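Local coordinates for acetamidase (Bacillus halodurans, PDB 2II1), which probably hydrolyses carbon-nitrogen bonds in linear amides, as a calcium-binding member of the acetamidase/formamidase family, at residues S39-N44 against F54-P59; T224-I229 against A247-N252. One frame throughout, in Å; residues are numbered along the deposited sequence.

Interaction 1 (S39-N44 against F54-P59); sequences SDQITN and FNRVNP
Over one face of the Arg56 guanidinium lies the carboxamide of Gln41, the two planes only 23° apart in an amide-on-guanidinium stack offset toward the rim, with Gln41 NE2 4.3 Å above the guanidinium plane. Ser39 O approaches the same group obliquely. The setting is a loop folded back on itself, the long connection between strands 28-34 and 60-67, here tied by a side-chain-to-backbone hydrogen bond. Bonds from Asp53 N to OE1 and from NE2 to Phe38 O fix the rotation of the Gln41 amide. In Arg56 the bend at chi3 (64°) brings the guanidinium alongside the face of that amide, while Arg56 CB lies 3.7 Å from Gln41 NE2. Deeper in, Pro59 backs the serine hydroxyl, its CG 3.4 Å from Ser39 OG. Beyond the proline lies a calcium site: its side chain is about 7 Å from that of the ligand Asp182. The hydrogen bond that ties the loop is single: Ser39 OG donates to Arg56 O at 2.8 Å, in the carbonyl plane and at a C=O...donor angle of 153°.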
# COMPACT_ATOMS: atom_id res chain seq x y z
N SER A 39 -3.49 26.41 9.96
CA SER A 39 -4.44 27.51 10.25
C SER A 39 -4.16 28.72 9.36
O SER A 39 -4.26 29.87 9.79
CB SER A 39 -4.39 27.92 11.74
OG SER A 39 -5.24 27.14 12.57
N ASP A 40 -3.79 28.45 8.11
CA ASP A 40 -3.60 29.48 7.08
C ASP A 40 -2.42 30.46 7.38
O ASP A 40 -2.35 31.60 6.86
CB ASP A 40 -4.94 30.21 6.82
CG ASP A 40 -6.10 29.25 6.47
OD1 ASP A 40 -5.89 28.17 5.87
OD2 ASP A 40 -7.27 29.58 6.79
N GLN A 41 -1.47 29.98 8.20
CA GLN A 41 -0.35 30.81 8.66
C GLN A 41 0.74 31.02 7.62
O GLN A 41 1.42 32.05 7.65
CB GLN A 41 0.28 30.20 9.91
CG GLN A 41 -0.62 30.31 11.12
CD GLN A 41 0.03 29.78 12.36
OE1 GLN A 41 0.86 30.47 12.94
NE2 GLN A 41 -0.30 28.56 12.74
N ILE A 42 0.92 30.05 6.73
CA ILE A 42 1.91 30.15 5.68
C ILE A 42 1.25 30.66 4.39
O ILE A 42 0.43 29.98 3.78
CB ILE A 42 2.62 28.80 5.44
CG1 ILE A 42 3.02 28.18 6.80
CG2 ILE A 42 3.84 28.99 4.55
CD1 ILE A 42 4.01 27.04 6.72
N THR A 43 1.61 31.89 4.00
CA THR A 43 1.08 32.54 2.79
C THR A 43 2.17 32.91 1.76
O THR A 43 1.86 33.44 0.69
CB THR A 43 0.41 33.84 3.19
OG1 THR A 43 1.39 34.67 3.83
CG2 THR A 43 -0.75 33.59 4.17
N ASN A 44 3.42 32.63 2.09
CA ASN A 44 4.59 33.11 1.35
C ASN A 44 5.74 32.08 1.42
O ASN A 44 5.94 31.47 2.46
CB ASN A 44 4.99 34.49 1.89
CG ASN A 44 6.48 34.67 2.07
OD1 ASN A 44 7.00 34.54 3.18
ND2 ASN A 44 7.18 34.99 0.97
N PHE A 54 2.79 26.83 16.56
CA PHE A 54 2.51 25.39 16.53
C PHE A 54 1.35 24.91 17.41
O PHE A 54 0.85 23.81 17.20
CB PHE A 54 3.78 24.59 16.80
CG PHE A 54 4.45 24.13 15.55
CD1 PHE A 54 4.04 22.96 14.92
CD2 PHE A 54 5.46 24.89 14.96
CE1 PHE A 54 4.64 22.53 13.75
CE2 PHE A 54 6.07 24.48 13.79
CZ PHE A 54 5.66 23.29 13.18
N ASN A 55 0.92 25.73 18.36
CA ASN A 55 -0.33 25.47 19.08
C ASN A 55 -1.57 25.77 18.23
O ASN A 55 -2.69 25.77 18.74
CB ASN A 55 -0.38 26.29 20.36
CG ASN A 55 0.41 25.65 21.49
OD1 ASN A 55 0.25 24.46 21.78
ND2 ASN A 55 1.26 26.44 22.13
N ARG A 56 -1.36 26.02 16.93
CA ARG A 56 -2.46 26.30 16.01
C ARG A 56 -2.42 25.46 14.74
O ARG A 56 -3.11 25.76 13.78
CB ARG A 56 -2.47 27.78 15.67
CG ARG A 56 -2.90 28.66 16.82
CD ARG A 56 -2.72 30.11 16.42
NE ARG A 56 -3.60 30.46 15.31
CZ ARG A 56 -3.35 31.41 14.42
NH1 ARG A 56 -2.23 32.13 14.47
NH2 ARG A 56 -4.24 31.63 13.46
N VAL A 57 -1.62 24.41 14.76
CA VAL A 57 -1.56 23.46 13.66
C VAL A 57 -2.65 22.40 13.88
O VAL A 57 -3.04 22.11 15.00
CB VAL A 57 -0.14 22.82 13.58
CG1 VAL A 57 -0.12 21.67 12.58
CG2 VAL A 57 0.91 23.90 13.23
N ASN A 58 -3.15 21.84 12.78
CA ASN A 58 -4.18 20.82 12.80
C ASN A 58 -5.50 21.33 13.41
O ASN A 58 -6.01 20.76 14.39
CB ASN A 58 -3.66 19.54 13.48
CG ASN A 58 -2.90 18.64 12.53
OD1 ASN A 58 -3.36 18.37 11.41
ND2 ASN A 58 -1.73 18.16 12.96
N PRO A 59 -6.05 22.42 12.84
CA PRO A 59 -7.38 22.84 13.23
C PRO A 59 -8.46 21.96 12.59
O PRO A 59 -8.35 21.60 11.41
CB PRO A 59 -7.46 24.26 12.69
CG PRO A 59 -6.57 24.24 11.49
CD PRO A 59 -5.45 23.34 11.86

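Interaction 2 (T224-I229 against A247-N252); sequences THFMTI and ATFLAN
Phe226, on strand 225-232, and Phe249, on helix 235-253, meet through their rings alone, a small buried example of helix-on-sheet packing in which two long aromatic side chains span the distance between the two backbones. Both use the same first torsion. Phe226 carries its CG trans to the backbone N (chi1 173°), which sends the ring out from the strand toward the helix; Phe249 repeats the choice at 169°, and its ring extends from the helix back toward the sheet. Each CB already points at the opposite segment, and the extended torsion prolongs that direction. The two rings are turned differently, and their planes do not lie parallel.

The outcome is neither a stack nor an edge-to-face pair: the planes stand 49° apart and the centroids 5.8 Å. Phe226 touches with its CE2 corner, Phe249 with the neighbouring CE2 and CD2; CE2 of Phe226 comes to 4.0 Å from CE2 of Phe249 and a little farther from its CD2. With so small an interface, just 78 Å² summed over both sides, this pair is best understood as part of a larger aromatic cluster. Phe215 meets both rings, edge-to-face in the case of Phe249, and Phe292 makes an edge-to-face contact with Phe226.

Two residues along the strand, Thr228 adds a polar tie to the same helix, its OG1 hydrogen-bonded to Ala242 O. The helix turn bearing Phe249 is itself regular, and on it lies Ala251, a calcium ligand seen in an entry of this protein although no ion is bound there in this chain. Two i to i+4 backbone bonds span Phe249: Ala251 N to Ala247 O at 3.0 Å and Asn252 N to Thr248 O at 2.8 Å.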
# COMPACT_ATOMS: atom_id res chain seq x y z
N THR A 224 -16.41 1.14 -5.31
CA THR A 224 -16.02 -0.22 -5.72
C THR A 224 -15.47 -1.12 -4.62
O THR A 224 -15.45 -2.34 -4.77
CB THR A 224 -14.93 -0.14 -6.81
OG1 THR A 224 -13.91 0.76 -6.40
CG2 THR A 224 -15.53 0.35 -8.12
N HIS A 225 -15.02 -0.51 -3.52
CA HIS A 225 -14.34 -1.24 -2.43
C HIS A 225 -14.84 -0.84 -1.07
O HIS A 225 -15.38 0.24 -0.88
CB HIS A 225 -12.84 -1.02 -2.48
CG HIS A 225 -12.18 -1.69 -3.62
ND1 HIS A 225 -12.19 -1.16 -4.89
CD2 HIS A 225 -11.52 -2.88 -3.72
CE1 HIS A 225 -11.56 -1.97 -5.71
NE2 HIS A 225 -11.15 -3.02 -5.03
N PHE A 226 -14.63 -1.74 -0.12
CA PHE A 226 -14.84 -1.48 1.28
C PHE A 226 -13.46 -1.63 1.94
O PHE A 226 -12.66 -2.47 1.54
CB PHE A 226 -15.86 -2.47 1.86
CG PHE A 226 -16.00 -2.37 3.33
CD1 PHE A 226 -16.77 -1.36 3.89
CD2 PHE A 226 -15.33 -3.24 4.17
CE1 PHE A 226 -16.84 -1.23 5.25
CE2 PHE A 226 -15.42 -3.12 5.53
CZ PHE A 226 -16.16 -2.13 6.06
N MSE A 227 -13.16 -0.77 2.90
CA MSE A 227 -11.86 -0.83 3.57
C MSE A 227 -11.94 -0.64 5.04
O MSE A 227 -12.63 0.26 5.51
CB MSE A 227 -10.94 0.27 3.06
CG MSE A 227 -11.02 0.45 1.59
SE MSE A 227 -9.71 1.76 1.04
CE MSE A 227 -10.49 2.03 -0.75
N THR A 228 -11.17 -1.45 5.76
CA THR A 228 -10.95 -1.30 7.18
C THR A 228 -9.64 -0.51 7.43
O THR A 228 -8.63 -0.74 6.80
CB THR A 228 -10.97 -2.66 7.93
OG1 THR A 228 -10.04 -3.59 7.34
CG2 THR A 228 -12.40 -3.26 7.88
N ILE A 229 -9.73 0.44 8.34
CA ILE A 229 -8.61 1.31 8.72
C ILE A 229 -8.12 1.05 10.17
O ILE A 229 -8.92 0.92 11.13
CB ILE A 229 -9.04 2.79 8.59
CG1 ILE A 229 -9.49 3.08 7.16
CG2 ILE A 229 -7.88 3.70 8.91
CD1 ILE A 229 -10.23 4.37 7.00
N ALA A 247 -10.68 -9.42 8.38
CA ALA A 247 -10.83 -10.89 8.49
C ALA A 247 -11.86 -11.31 9.57
O ALA A 247 -12.63 -12.25 9.39
CB ALA A 247 -9.44 -11.53 8.73
N THR A 248 -11.84 -10.64 10.72
CA THR A 248 -12.76 -10.97 11.80
C THR A 248 -14.16 -10.47 11.46
O THR A 248 -15.12 -11.13 11.79
CB THR A 248 -12.30 -10.44 13.19
OG1 THR A 248 -12.22 -9.01 13.17
CG2 THR A 248 -10.95 -11.01 13.61
N PHE A 249 -14.26 -9.34 10.78
CA PHE A 249 -15.56 -8.88 10.22
C PHE A 249 -16.24 -9.91 9.28
O PHE A 249 -17.39 -10.32 9.48
CB PHE A 249 -15.38 -7.53 9.48
CG PHE A 249 -16.58 -7.12 8.67
CD1 PHE A 249 -17.86 -7.15 9.22
CD2 PHE A 249 -16.44 -6.70 7.37
CE1 PHE A 249 -18.98 -6.77 8.45
CE2 PHE A 249 -17.54 -6.32 6.60
CZ PHE A 249 -18.82 -6.35 7.15
N LEU A 250 -15.51 -10.31 8.24
CA LEU A 250 -15.95 -11.32 7.28
C LEU A 250 -16.31 -12.66 7.97
O LEU A 250 -17.32 -13.29 7.65
CB LEU A 250 -14.83 -11.55 6.23
CG LEU A 250 -14.81 -10.73 4.94
CD1 LEU A 250 -13.66 -11.18 4.02
CD2 LEU A 250 -16.13 -10.85 4.21
N ALA A 251 -15.48 -13.09 8.91
CA ALA A 251 -15.71 -14.33 9.62
C ALA A 251 -16.97 -14.21 10.46
O ALA A 251 -17.88 -15.02 10.31
CB ALA A 251 -14.53 -14.67 10.47
N ASN A 252 -17.05 -13.16 11.28
CA ASN A 252 -18.18 -12.94 12.18
C ASN A 252 -19.52 -12.73 11.48
O ASN A 252 -20.55 -13.17 11.98
CB ASN A 252 -17.93 -11.72 13.08
CG ASN A 252 -16.91 -12.00 14.17
OD1 ASN A 252 -16.53 -13.15 14.40
ND2 ASN A 252 -16.47 -10.95 14.84

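Overall arrangement
The two contacts come in series along the chain, interaction 1 closing before interaction 2 opens, and they lie on opposite sides of its centre, with their own centres 36 Å apart and nearest atoms about 16 Å apart. Interaction 1 lies in a loop that leaves the nine-stranded mixed sheet after strand 28-34 and leads to strand 60-67 of the seven-stranded one, whereas interaction 2 involves a strand of the larger sheet directly, joining strand 225-232 to helix 235-253. The first is a polar loop contact whose Pro59 side chain lies about 9 Å from a bound calcium ion; the second is an aromatic helix-to-sheet contact.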